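Local coordinates for protein 2',5'-phosphodiesterase 12 (Homo sapiens, PDB 4Z0V) that is an enzyme of the endonuclease/exonuclease/phosphatase family with a DNase I-like fold and a bound magnesium ion, at residues A[213-218]-A[281-286]; A[250-255]-A[361-366]; A[321-326]-A[392-397]; A[405-410]-A[434-439]. One frame throughout, in Å; residues are numbered along the deposited sequence. Where two conformers were deposited one is given.

Interaction 1: A[213-218]-A[281-286]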
loop_
_atom_site.group_PDB
_atom_site.type_symbol
_atom_site.label_atom_id
_atom_site.label_comp_id
_atom_site.label_asym_id
_atom_site.label_seq_id
_atom_site.Cartn_x
_atom_site.Cartn_y
_atom_site.Cartn_z
ATOM N N LEU A 213 -1.688 -3.240 7.477
ATOM C CA LEU A 213 -1.788 -2.041 6.692
ATOM C C LEU A 213 -0.560 -1.177 6.818
ATOM O O LEU A 213 -0.017 -1.055 7.915
ATOM C CB LEU A 213 -2.990 -1.228 7.193
ATOM C CG LEU A 213 -4.376 -1.910 7.283
ATOM C CD1 LEU A 213 -5.373 -0.910 7.901
ATOM C CD2 LEU A 213 -4.866 -2.345 5.894
ATOM N N ALA A 214 -0.201 -0.486 5.719
ATOM C CA ALA A 214 0.859 0.525 5.785
ATOM C C ALA A 214 0.438 1.788 5.046
ATOM O O ALA A 214 -0.268 1.717 4.029
ATOM C CB ALA A 214 2.165 -0.005 5.207
ATOM N N THR A 215 0.896 2.952 5.547
ATOM C CA THR A 215 0.672 4.239 4.860
ATOM C C THR A 215 2.030 4.904 4.769
ATOM O O THR A 215 2.711 5.021 5.779
ATOM C CB THR A 215 -0.389 5.120 5.584
ATOM O OG1 THR A 215 -1.658 4.461 5.567
ATOM C CG2 THR A 215 -0.572 6.505 4.925
ATOM N N PHE A 216 2.416 5.313 3.575
ATOM C CA PHE A 216 3.674 6.024 3.312
ATOM C C PHE A 216 3.352 7.417 2.816
ATOM O O PHE A 216 2.366 7.593 2.126
ATOM C CB PHE A 216 4.540 5.285 2.293
ATOM C CG PHE A 216 5.208 4.062 2.865
ATOM C CD1 PHE A 216 4.555 2.823 2.867
ATOM C CD2 PHE A 216 6.522 4.125 3.337
ATOM C CE1 PHE A 216 5.182 1.688 3.390
ATOM C CE2 PHE A 216 7.148 2.988 3.870
ATOM C CZ PHE A 216 6.463 1.784 3.905
ATOM N N TYR A 217 4.154 8.411 3.198
ATOM C CA TYR A 217 3.879 9.778 2.771
ATOM C C TYR A 217 5.179 10.434 2.371
ATOM O O TYR A 217 6.207 10.171 2.992
ATOM C CB TYR A 217 3.148 10.584 3.876
ATOM C CG TYR A 217 3.828 10.496 5.229
ATOM C CD1 TYR A 217 3.568 9.436 6.097
ATOM C CD2 TYR A 217 4.786 11.430 5.610
ATOM C CE1 TYR A 217 4.269 9.291 7.293
ATOM C CE2 TYR A 217 5.472 11.310 6.818
ATOM C CZ TYR A 217 5.214 10.237 7.652
ATOM O OH TYR A 217 5.880 10.137 8.851
ATOM N N ARG A 218 5.138 11.287 1.323
ATOM C CA ARG A 218 6.338 11.958 0.831
ATOM C C ARG A 218 6.735 13.079 1.770
ATOM O O ARG A 218 5.968 14.029 1.947
ATOM C CB ARG A 218 6.098 12.471 -0.579
ATOM C CG ARG A 218 7.318 13.193 -1.157
ATOM C CD ARG A 218 7.117 13.519 -2.639
ATOM N NE ARG A 218 6.954 12.293 -3.417
ATOM C CZ ARG A 218 7.958 11.494 -3.778
ATOM N NH1 ARG A 218 9.217 11.831 -3.508
ATOM N NH2 ARG A 218 7.714 10.366 -4.425
ATOM N N ILE A 281 -4.571 16.899 6.284
ATOM C CA ILE A 281 -5.437 15.916 5.642
ATOM C C ILE A 281 -5.402 14.645 6.472
ATOM O O ILE A 281 -4.368 14.272 7.036
ATOM C CB ILE A 281 -5.036 15.686 4.165
ATOM C CG1 ILE A 281 -6.056 14.781 3.430
ATOM C CG2 ILE A 281 -3.586 15.169 4.017
ATOM C CD1 ILE A 281 -6.201 15.208 1.976
ATOM N N CYS A 282 -6.553 14.047 6.608
ATOM C CA CYS A 282 -6.735 12.807 7.348
ATOM C C CYS A 282 -6.726 11.644 6.329
ATOM O O CYS A 282 -7.618 11.555 5.481
ATOM C CB CYS A 282 -8.049 12.878 8.124
ATOM S SG CYS A 282 -8.484 11.331 8.936
ATOM N N VAL A 283 -5.700 10.787 6.382
ATOM C CA VAL A 283 -5.551 9.654 5.448
ATOM C C VAL A 283 -5.929 8.365 6.161
ATOM O O VAL A 283 -5.264 7.976 7.137
ATOM C CB VAL A 283 -4.102 9.555 4.879
ATOM C CG1 VAL A 283 -3.979 8.341 3.954
ATOM C CG2 VAL A 283 -3.717 10.844 4.142
ATOM N N ALA A 284 -7.012 7.721 5.688
ATOM C CA ALA A 284 -7.471 6.495 6.294
ATOM C C ALA A 284 -7.245 5.347 5.314
ATOM O O ALA A 284 -7.274 5.541 4.086
ATOM C CB ALA A 284 -8.942 6.618 6.704
ATOM N N ASN A 285 -6.911 4.168 5.870
ATOM C CA ASN A 285 -6.595 2.968 5.097
ATOM C C ASN A 285 -7.191 1.774 5.774
ATOM O O ASN A 285 -7.141 1.686 7.008
ATOM C CB ASN A 285 -5.055 2.819 4.992
ATOM C CG ASN A 285 -4.549 1.641 4.184
ATOM O OD1 ASN A 285 -5.224 1.117 3.277
ATOM N ND2 ASN A 285 -3.310 1.216 4.455
ATOM N N THR A 286 -7.808 0.869 5.005
ATOM C CA THR A 286 -8.390 -0.324 5.633
ATOM C C THR A 286 -8.409 -1.513 4.683
ATOM O O THR A 286 -8.099 -1.400 3.498
ATOM C CB THR A 286 -9.849 -0.032 6.138
ATOM O OG1 THR A 286 -10.244 -1.063 7.054
ATOM C CG2 THR A 286 -10.884 0.047 4.981
HETATM O O HOH W 1 -3.116 6.106 7.307
#
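Leu213 and Thr286 form the nearest CA pair of two strands that belong to different sheets; the strand axes come within 7.4 Å and their directions differ by 152°. The link between 213-218 and 281-286 is therefore made by side chains and a water. Leu213 reaches over the backbone of the other strand. Its CG is anti to the carbonyl carbon (chi1 -54°), and CD1 lies 3.3 Å from Asn285 O. CD2 rests near Thr286 C. Asn285 comes the other way. Its CG is anti to the backbone N (chi1 -178°), which extends the amide toward the first strand. Asn285 ND2 lies 3.7 Å from Leu213 CB. It is also 3.1 Å from Ala214 O, but the angle is too poor for a hydrogen bond. The amide is satisfied elsewhere: ND2 donates to Leu180 O and Gln267 OE1, and OD1 accepts from Gln181 NE2. Thr215 and Asn285 pass alongside one another, pointing opposite ways, with Thr215 OG1 3.8 Å from Asn285 CB. Thr215 OG1 accepts a hydrogen bond from a water at 2.8 Å. The same water donates to Val283 O at 2.9 Å, and Thr215 OG1 also bonds to Gln267 OE1. The methyl groups also meet: Thr215 CG2 is 4.0 Å from Val283 CG1. This is the interior of the two-sheet sandwich of the DNase I-like fold. The chemistry implies a buried polar patch between the sheets: Gln181, Gln267 and Leu180 O satisfy the Asn285 amide, the water links Thr215 OG1 to Val283 O, and Leu213, Thr215 CG2 and Val283 CG1 supply the apolar contacts.

Interaction 2: A[250-255]-A[361-366]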
loop_
_atom_site.group_PDB
_atom_site.type_symbol
_atom_site.label_atom_id
_atom_site.label_comp_id
_atom_site.label_asym_id
_atom_site.label_seq_id
_atom_site.Cartn_x
_atom_site.Cartn_y
_atom_site.Cartn_z
ATOM N N VAL A 250 -28.662 -4.277 19.000
ATOM C CA VAL A 250 -29.173 -4.986 20.192
ATOM C C VAL A 250 -30.210 -6.070 19.828
ATOM O O VAL A 250 -30.185 -7.134 20.434
ATOM C CB VAL A 250 -29.720 -4.064 21.323
ATOM C CG1 VAL A 250 -28.638 -3.139 21.866
ATOM C CG2 VAL A 250 -30.964 -3.281 20.901
ATOM N N LEU A 251 -31.075 -5.828 18.830
ATOM C CA LEU A 251 -32.094 -6.813 18.434
ATOM C C LEU A 251 -31.528 -7.877 17.497
ATOM O O LEU A 251 -32.243 -8.816 17.138
ATOM C CB LEU A 251 -33.295 -6.118 17.770
ATOM C CG LEU A 251 -34.140 -5.255 18.707
ATOM C CD1 LEU A 251 -34.484 -3.931 18.058
ATOM C CD2 LEU A 251 -35.380 -5.986 19.154
ATOM N N TYR A 252 -30.241 -7.752 17.120
ATOM C CA TYR A 252 -29.592 -8.695 16.205
ATOM C C TYR A 252 -28.326 -9.289 16.850
ATOM O O TYR A 252 -27.218 -9.010 16.363
ATOM C CB TYR A 252 -29.237 -7.967 14.902
ATOM C CG TYR A 252 -30.386 -7.218 14.269
ATOM C CD1 TYR A 252 -31.513 -7.892 13.803
ATOM C CD2 TYR A 252 -30.324 -5.842 14.079
ATOM C CE1 TYR A 252 -32.548 -7.216 13.169
ATOM C CE2 TYR A 252 -31.358 -5.154 13.452
ATOM C CZ TYR A 252 -32.470 -5.847 13.000
ATOM O OH TYR A 252 -33.487 -5.179 12.368
ATOM N N PRO A 253 -28.441 -10.102 17.936
ATOM C CA PRO A 253 -27.225 -10.603 18.608
ATOM C C PRO A 253 -26.324 -11.489 17.746
ATOM O O PRO A 253 -25.112 -11.477 17.955
ATOM C CB PRO A 253 -27.773 -11.403 19.797
ATOM C CG PRO A 253 -29.157 -10.935 19.983
ATOM C CD PRO A 253 -29.661 -10.553 18.645
ATOM N N SER A 254 -26.894 -12.255 16.800
ATOM C CA SER A 254 -26.085 -13.140 15.950
ATOM C C SER A 254 -25.205 -12.334 14.988
ATOM O O SER A 254 -24.030 -12.655 14.832
ATOM C CB SER A 254 -26.964 -14.116 15.186
ATOM O OG SER A 254 -27.567 -14.999 16.117
ATOM N N ALA A 255 -25.768 -11.299 14.364
ATOM C CA ALA A 255 -25.023 -10.405 13.463
ATOM C C ALA A 255 -23.982 -9.636 14.274
ATOM O O ALA A 255 -22.833 -9.568 13.847
ATOM C CB ALA A 255 -25.975 -9.439 12.786
ATOM N N CYS A 361 -29.745 -8.180 9.950
ATOM C CA CYS A 361 -29.583 -7.017 10.838
ATOM C C CYS A 361 -30.002 -5.706 10.166
ATOM O O CYS A 361 -29.248 -4.719 10.199
ATOM C CB CYS A 361 -28.158 -6.932 11.374
ATOM S SG CYS A 361 -26.896 -6.848 10.082
ATOM N N ASN A 362 -31.251 -5.687 9.624
ATOM C CA ASN A 362 -31.855 -4.543 8.957
ATOM C C ASN A 362 -31.789 -3.306 9.804
ATOM O O ASN A 362 -32.286 -3.274 10.936
ATOM C CB ASN A 362 -33.309 -4.838 8.577
ATOM C CG ASN A 362 -33.403 -5.940 7.571
ATOM O OD1 ASN A 362 -33.205 -7.115 7.886
ATOM N ND2 ASN A 362 -33.534 -5.570 6.323
ATOM N N MET A 363 -31.166 -2.264 9.244
ATOM C CA MET A 363 -31.054 -0.976 9.925
ATOM C C MET A 363 -30.809 0.098 8.896
ATOM O O MET A 363 -30.383 -0.186 7.771
ATOM C CB MET A 363 -29.967 -0.987 11.029
ATOM C CG MET A 363 -28.563 -1.199 10.510
ATOM S SD MET A 363 -27.268 -1.165 11.771
ATOM C CE MET A 363 -27.564 -2.715 12.630
ATOM N N SER A 364 -31.131 1.326 9.281
ATOM C CA SER A 364 -30.942 2.522 8.481
ATOM C C SER A 364 -29.643 3.181 8.935
ATOM O O SER A 364 -29.415 3.296 10.139
ATOM C CB SER A 364 -32.126 3.464 8.673
ATOM O OG SER A 364 -32.051 4.559 7.772
ATOM N N LEU A 365 -28.782 3.576 8.001
ATOM C CA LEU A 365 -27.520 4.262 8.341
ATOM C C LEU A 365 -27.398 5.522 7.541
ATOM O O LEU A 365 -27.804 5.535 6.388
ATOM C CB LEU A 365 -26.275 3.391 8.072
ATOM C CG LEU A 365 -26.150 2.015 8.748
ATOM C CD1 LEU A 365 -24.904 1.314 8.250
ATOM C CD2 LEU A 365 -26.124 2.122 10.261
ATOM N N THR A 366 -26.802 6.569 8.135
ATOM C CA THR A 366 -26.584 7.850 7.467
ATOM C C THR A 366 -25.223 8.422 7.796
ATOM O O THR A 366 -24.734 8.247 8.904
ATOM C CB THR A 366 -27.645 8.884 7.867
ATOM O OG1 THR A 366 -27.686 8.988 9.284
ATOM C CG2 THR A 366 -28.998 8.569 7.316
#
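Tyr252 lays its ring against the backbone of Cys361. The main interaction is a CH-pi contact: Cys361 CA stands 3.4 Å from the ring centroid and only 7° off the ring normal, so it sits over the centre of one face. The chi1 of Tyr252 is -52°, with CG anti to the carbonyl carbon, and this turns the ring toward the loop 361-364.

One hydrogen bond joins the segments. Tyr252 OH donates to Asn362 O at 2.7 Å. The donor lies in the carbonyl plane, on a lone pair, with a C=O...donor angle of 131°. The phenol is thus held at its far end by the bond and across its face by the CH-pi contact. The amide of Asn362 is used elsewhere, as ND2 bonds to Glu347 O.

Tyr252 is the N-cap residue of helix 253-261. The contact therefore joins the start of that helix to the loop before strand 365-366, which pairs with strand 344-345. Helix 295-316 borders the same spot through Tyr296 and Ile300.

The remaining contacts are apolar. Cys361 CB touches Tyr252 CD2 at 3.6 Å and Ala255 CB, in the first turn of the helix, also at 3.6 Å. Cys361 SG lies 3.9 Å from Ala255 CB. Met363 CE approaches Tyr252 CD2 obliquely at 4.4 Å, and Trp352 packs on Cys361, Asn362 and Met363.

Interaction 3: A[321-326]-A[392-397]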
loop_
_atom_site.group_PDB
_atom_site.type_symbol
_atom_site.label_atom_id
_atom_site.label_comp_id
_atom_site.label_asym_id
_atom_site.label_seq_id
_atom_site.Cartn_x
_atom_site.Cartn_y
_atom_site.Cartn_z
ATOM N N PRO A 321 -9.942 17.759 5.657
ATOM C CA PRO A 321 -10.480 16.855 4.636
ATOM C C PRO A 321 -9.935 15.438 4.752
ATOM O O PRO A 321 -8.988 15.202 5.490
ATOM C CB PRO A 321 -10.081 17.522 3.325
ATOM C CG PRO A 321 -8.846 18.266 3.642
ATOM C CD PRO A 321 -8.981 18.722 5.069
ATOM N N VAL A 322 -10.557 14.506 4.032
ATOM C CA VAL A 322 -10.248 13.081 4.138
ATOM C C VAL A 322 -9.942 12.414 2.811
ATOM O O VAL A 322 -10.532 12.722 1.777
ATOM C CB VAL A 322 -11.499 12.378 4.803
ATOM C CG1 VAL A 322 -11.369 10.848 4.791
ATOM C CG2 VAL A 322 -11.736 12.882 6.233
ATOM N N ILE A 323 -9.001 11.453 2.863
ATOM C CA ILE A 323 -8.707 10.502 1.790
ATOM C C ILE A 323 -8.913 9.165 2.457
ATOM O O ILE A 323 -8.342 8.943 3.525
ATOM C CB ILE A 323 -7.300 10.620 1.142
ATOM C CG1 ILE A 323 -7.135 11.947 0.385
ATOM C CG2 ILE A 323 -7.038 9.420 0.186
ATOM C CD1 ILE A 323 -5.669 12.263 0.070
ATOM N N PHE A 324 -9.737 8.300 1.885
ATOM C CA PHE A 324 -9.966 6.978 2.474
ATOM C C PHE A 324 -9.697 5.898 1.425
ATOM O O PHE A 324 -10.500 5.665 0.509
ATOM C CB PHE A 324 -11.401 6.889 3.043
ATOM C CG PHE A 324 -11.783 5.694 3.891
ATOM C CD1 PHE A 324 -10.860 4.683 4.174
ATOM C CD2 PHE A 324 -13.062 5.581 4.424
ATOM C CE1 PHE A 324 -11.210 3.598 4.994
ATOM C CE2 PHE A 324 -13.412 4.489 5.236
ATOM C CZ PHE A 324 -12.486 3.499 5.507
ATOM N N CYS A 325 -8.533 5.263 1.551
ATOM C CA CYS A 325 -8.086 4.185 0.673
ATOM C C CYS A 325 -8.458 2.856 1.264
ATOM O O CYS A 325 -8.574 2.732 2.478
ATOM C CB CYS A 325 -6.567 4.260 0.505
ATOM S SG CYS A 325 -5.979 5.733 -0.357
ATOM N N GLY A 326 -8.444 1.822 0.443
ATOM C CA GLY A 326 -8.594 0.496 1.021
ATOM C C GLY A 326 -9.007 -0.595 0.084
ATOM O O GLY A 326 -9.360 -0.343 -1.069
ATOM N N ASP A 392 -11.367 -2.423 -4.681
ATOM C CA ASP A 392 -10.489 -1.367 -4.128
ATOM C C ASP A 392 -10.923 0.002 -4.538
ATOM O O ASP A 392 -11.351 0.203 -5.683
ATOM C CB ASP A 392 -9.043 -1.584 -4.619
ATOM C CG ASP A 392 -8.522 -2.965 -4.273
ATOM O OD1 ASP A 392 -8.060 -3.152 -3.128
ATOM O OD2 ASP A 392 -8.676 -3.892 -5.111
ATOM N N TYR A 393 -10.798 0.974 -3.617
ATOM C CA TYR A 393 -11.186 2.350 -3.934
ATOM C C TYR A 393 -10.287 3.368 -3.276
ATOM O O TYR A 393 -9.708 3.096 -2.222
ATOM C CB TYR A 393 -12.628 2.631 -3.484
ATOM C CG TYR A 393 -13.657 1.660 -4.029
ATOM C CD1 TYR A 393 -14.249 1.867 -5.272
ATOM C CD2 TYR A 393 -14.031 0.533 -3.304
ATOM C CE1 TYR A 393 -15.159 0.946 -5.802
ATOM C CE2 TYR A 393 -14.925 -0.402 -3.826
ATOM C CZ TYR A 393 -15.503 -0.177 -5.067
ATOM O OH TYR A 393 -16.373 -1.108 -5.585
ATOM N N ILE A 394 -10.188 4.554 -3.888
ATOM C CA ILE A 394 -9.568 5.724 -3.266
ATOM C C ILE A 394 -10.739 6.684 -3.099
ATOM O O ILE A 394 -11.159 7.263 -4.093
ATOM C CB ILE A 394 -8.396 6.336 -4.054
ATOM C CG1 ILE A 394 -7.203 5.334 -4.140
ATOM C CG2 ILE A 394 -7.948 7.675 -3.402
ATOM C CD1 ILE A 394 -6.150 5.718 -5.248
ATOM N N PHE A 395 -11.314 6.776 -1.913
ATOM C CA PHE A 395 -12.459 7.671 -1.701
ATOM C C PHE A 395 -11.948 9.034 -1.300
ATOM O O PHE A 395 -11.127 9.145 -0.369
ATOM C CB PHE A 395 -13.416 7.123 -0.650
ATOM C CG PHE A 395 -14.185 5.894 -1.080
ATOM C CD1 PHE A 395 -15.103 5.954 -2.131
ATOM C CD2 PHE A 395 -14.044 4.693 -0.395
ATOM C CE1 PHE A 395 -15.808 4.813 -2.530
ATOM C CE2 PHE A 395 -14.786 3.562 -0.770
ATOM C CZ PHE A 395 -15.674 3.637 -1.822
ATOM N N ILE A 396 -12.423 10.087 -2.003
ATOM C CA ILE A 396 -11.917 11.437 -1.714
ATOM C C ILE A 396 -13.015 12.362 -1.254
ATOM O O ILE A 396 -14.137 12.279 -1.723
ATOM C CB ILE A 396 -11.158 12.058 -2.901
ATOM C CG1 ILE A 396 -12.086 12.280 -4.130
ATOM C CG2 ILE A 396 -9.913 11.213 -3.269
ATOM C CD1 ILE A 396 -11.547 13.193 -5.188
ATOM N N ASP A 397 -12.668 13.239 -0.331
ATOM C CA ASP A 397 -13.561 14.266 0.202
ATOM C C ASP A 397 -13.782 15.339 -0.859
ATOM O O ASP A 397 -12.886 16.149 -1.116
ATOM C CB ASP A 397 -12.892 14.878 1.442
ATOM C CG ASP A 397 -13.719 15.874 2.210
ATOM O OD1 ASP A 397 -14.807 16.267 1.707
ATOM O OD2 ASP A 397 -13.295 16.253 3.320
#
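Pro321 lies against the carboxylate of Asp397, its CA 3.2 Å from Asp397 OD2. The same carboxylate oxygen accepts a weak hydrogen bond from Val322 N. With chi1 at -175° the carboxylate is stretched away from its own backbone N, across to the start of strand 322-327; OD1 accepts a hydrogen bond from Asn399 N. Val322 O accepts from Asp397 N at 3.0 Å. Ile323 pairs with Ile396, a non-hydrogen-bonded pair, and its CG2 lies beside Ile394 CG2 at 4.1 Å. Phe324 pairs with Phe395 through two bonds. Phe324 N donates to Phe395 O at 2.8 Å, almost straight at 174°. Phe395 N returns a bond to Phe324 O at 2.8 Å, from above the carbonyl plane. Both rings also meet Phe328 edge-to-face. Cys325 SG packs on Ile394 CG1 at 4.0 Å. Gly326 O accepts from Tyr393 N at 3.2 Å, and the reverse bond, to Tyr393 O, is weak. Across from Gly326, Asp392 OD2 bonds to Thr381 OG1 and His430 ND1; its side chain is about 9 Å from the bound magnesium ion. The chemistry implies an antiparallel ladder, straightest at Phe324 N and weaker toward its ends, that probably helps place Asp392 near the metal without touching it.

Interaction 4: A[405-410]-A[434-439]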
loop_
_atom_site.group_PDB
_atom_site.type_symbol
_atom_site.label_atom_id
_atom_site.label_comp_id
_atom_site.label_asym_id
_atom_site.label_seq_id
_atom_site.Cartn_x
_atom_site.Cartn_y
_atom_site.Cartn_z
ATOM N N GLN A 405 -6.090 13.511 -12.514
ATOM C CA GLN A 405 -6.000 12.440 -13.513
ATOM C C GLN A 405 -6.065 11.093 -12.818
ATOM O O GLN A 405 -5.741 10.988 -11.624
ATOM C CB GLN A 405 -4.739 12.534 -14.407
ATOM C CG GLN A 405 -3.422 12.328 -13.687
ATOM C CD GLN A 405 -2.326 11.715 -14.555
ATOM O OE1 GLN A 405 -2.528 11.299 -15.720
ATOM N NE2 GLN A 405 -1.138 11.613 -13.980
ATOM N N VAL A 406 -6.492 10.080 -13.574
ATOM C CA VAL A 406 -6.552 8.674 -13.156
ATOM C C VAL A 406 -5.488 7.987 -13.968
ATOM O O VAL A 406 -5.502 8.097 -15.204
ATOM C CB VAL A 406 -7.953 8.028 -13.352
ATOM C CG1 VAL A 406 -7.934 6.535 -13.009
ATOM C CG2 VAL A 406 -9.003 8.748 -12.515
ATOM N N ILE A 407 -4.558 7.280 -13.295
ATOM C CA ILE A 407 -3.527 6.506 -13.985
ATOM C C ILE A 407 -4.250 5.230 -14.448
ATOM O O ILE A 407 -4.787 4.487 -13.608
ATOM C CB ILE A 407 -2.302 6.233 -13.076
ATOM C CG1 ILE A 407 -1.469 7.513 -12.783
ATOM C CG2 ILE A 407 -1.397 5.163 -13.719
ATOM C CD1 ILE A 407 -2.090 8.675 -11.957
ATOM N N PRO A 408 -4.373 4.999 -15.769
ATOM C CA PRO A 408 -5.175 3.857 -16.234
ATOM C C PRO A 408 -4.678 2.524 -15.735
ATOM O O PRO A 408 -3.474 2.305 -15.630
ATOM C CB PRO A 408 -5.046 3.920 -17.767
ATOM C CG PRO A 408 -3.863 4.743 -18.032
ATOM C CD PRO A 408 -3.808 5.751 -16.908
ATOM N N LEU A 409 -5.626 1.624 -15.486
ATOM C CA LEU A 409 -5.306 0.264 -15.082
ATOM C C LEU A 409 -4.699 -0.472 -16.269
ATOM O O LEU A 409 -4.942 -0.058 -17.416
ATOM C CB LEU A 409 -6.584 -0.437 -14.574
ATOM C CG LEU A 409 -6.872 -0.173 -13.080
ATOM C CD1 LEU A 409 -7.406 1.254 -12.857
ATOM C CD2 LEU A 409 -7.883 -1.155 -12.557
ATOM N N PRO A 410 -3.914 -1.548 -16.052
ATOM C CA PRO A 410 -3.394 -2.306 -17.207
ATOM C C PRO A 410 -4.530 -2.776 -18.108
ATOM O O PRO A 410 -5.667 -2.957 -17.632
ATOM C CB PRO A 410 -2.723 -3.535 -16.556
ATOM C CG PRO A 410 -2.398 -3.111 -15.171
ATOM C CD PRO A 410 -3.534 -2.188 -14.771
ATOM N N VAL A 434 -4.027 4.311 -8.765
ATOM C CA VAL A 434 -3.152 5.495 -8.688
ATOM C C VAL A 434 -3.899 6.665 -9.291
ATOM O O VAL A 434 -4.412 6.549 -10.412
ATOM C CB VAL A 434 -1.801 5.278 -9.429
ATOM C CG1 VAL A 434 -0.812 6.427 -9.142
ATOM C CG2 VAL A 434 -1.175 3.927 -9.098
ATOM N N CYS A 435 -3.959 7.795 -8.583
ATOM C CA CYS A 435 -4.629 8.983 -9.136
ATOM C C CYS A 435 -3.959 10.233 -8.622
ATOM O O CYS A 435 -3.408 10.236 -7.513
ATOM C CB CYS A 435 -6.104 8.979 -8.779
ATOM S SG CYS A 435 -6.398 9.081 -7.010
ATOM N N ASP A 436 -4.018 11.304 -9.405
ATOM C CA ASP A 436 -3.484 12.585 -8.968
ATOM C C ASP A 436 -4.660 13.405 -8.503
ATOM O O ASP A 436 -5.630 13.532 -9.254
ATOM C CB ASP A 436 -2.735 13.279 -10.102
ATOM C CG ASP A 436 -1.472 12.572 -10.510
ATOM O OD1 ASP A 436 -1.066 11.630 -9.796
ATOM O OD2 ASP A 436 -0.860 12.991 -11.508
ATOM N N LEU A 437 -4.624 13.850 -7.245
ATOM C CA LEU A 437 -5.685 14.666 -6.650
ATOM C C LEU A 437 -5.242 16.107 -6.591
ATOM O O LEU A 437 -4.054 16.361 -6.487
ATOM C CB LEU A 437 -5.991 14.164 -5.239
ATOM C CG LEU A 437 -6.371 12.685 -5.118
ATOM C CD1 LEU A 437 -6.572 12.318 -3.637
ATOM C CD2 LEU A 437 -7.613 12.374 -5.972
ATOM N N LYS A 438 -6.165 17.051 -6.693
ATOM C CA LYS A 438 -5.802 18.462 -6.592
ATOM C C LYS A 438 -6.566 19.091 -5.439
ATOM O O LYS A 438 -7.746 18.780 -5.239
ATOM C CB LYS A 438 -6.093 19.196 -7.931
ATOM C CG LYS A 438 -5.548 20.623 -8.007
ATOM C CD LYS A 438 -5.461 21.075 -9.466
ATOM C CE LYS A 438 -4.749 22.395 -9.662
ATOM N NZ LYS A 438 -5.673 23.552 -9.518
ATOM N N TRP A 439 -5.871 19.915 -4.632
ATOM C CA TRP A 439 -6.502 20.682 -3.562
ATOM C C TRP A 439 -7.440 21.714 -4.207
ATOM O O TRP A 439 -7.035 22.372 -5.178
ATOM C CB TRP A 439 -5.429 21.417 -2.717
ATOM C CG TRP A 439 -4.488 20.550 -1.927
ATOM C CD1 TRP A 439 -3.196 20.247 -2.249
ATOM C CD2 TRP A 439 -4.694 20.053 -0.599
ATOM N NE1 TRP A 439 -2.594 19.571 -1.213
ATOM C CE2 TRP A 439 -3.484 19.458 -0.178
ATOM C CE3 TRP A 439 -5.788 20.059 0.284
ATOM C CZ2 TRP A 439 -3.342 18.857 1.075
ATOM C CZ3 TRP A 439 -5.646 19.459 1.522
ATOM C CH2 TRP A 439 -4.442 18.863 1.904
HETATM O O HOH W 2 -5.769 3.748 -11.177
#
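Gln405 and Asp436 are joined side chain to side chain. Gln405 NE2 donates to Asp436 OD2 at 2.8 Å and 166°. OD2 lies close to the amide plane, but the donor meets the carboxylate from above its plane. The two planes are 60° apart. At chi1 66° Gln405 CG is tucked over its own backbone, and the extended rest of the chain lies alongside Asp436. Asp436 OD1 forms a salt bridge to Arg127, and Gln405 NE2 also bonds to Tyr116 O, so both groups have second partners. The backbones of this pair are joined too: Asp436 N donates to Gln405 O at 2.8 Å, and Gln405 N to Asp436 O at 3.3 Å. Further along, Ile407 N donates to Val434 O at 3.0 Å. A water then extends the pairing. It donates to Ile407 O at 2.7 Å and accepts from Val434 N at 3.0 Å. Packing lies outside these bonds. Ile407 crosses Val434, their CB atoms 3.8 Å apart, and its CD1 reaches toward Asp436 OD1. Val406 and Cys435 form a non-hydrogen-bonded pair on the other face from Gln405 and Asp436. This is the antiparallel edge of the six-stranded sheet, where strand 401-406 is outermost beside 433-439, in one half of the DNase I-like two-sheet sandwich.

How the interactions relate
Interactions 1, 3 and 4 lie in the central sandwich. Interactions 1 and 3 are fully or almost fully buried; interactions 2 and 4 include partly exposed residues. Interaction 2 is peripheral, its centre about 30 Å from that of interaction 1. Interactions 1 and 3 meet where strands 280-287 and 322-327 run side by side: Ala284 N is 2.8 Å from Ile323 O, a probable hydrogen bond. Interactions 3 and 4 meet across the sheets, with Ile396 CG2 3.5 Å from Leu437 CD1. Interaction 3 is backbone pairing; interaction 4 adds an amide-carboxylate bond at a sheet edge. Interaction 1 crosses between sheets through side chains and water. Interaction 2 uses one aromatic ring.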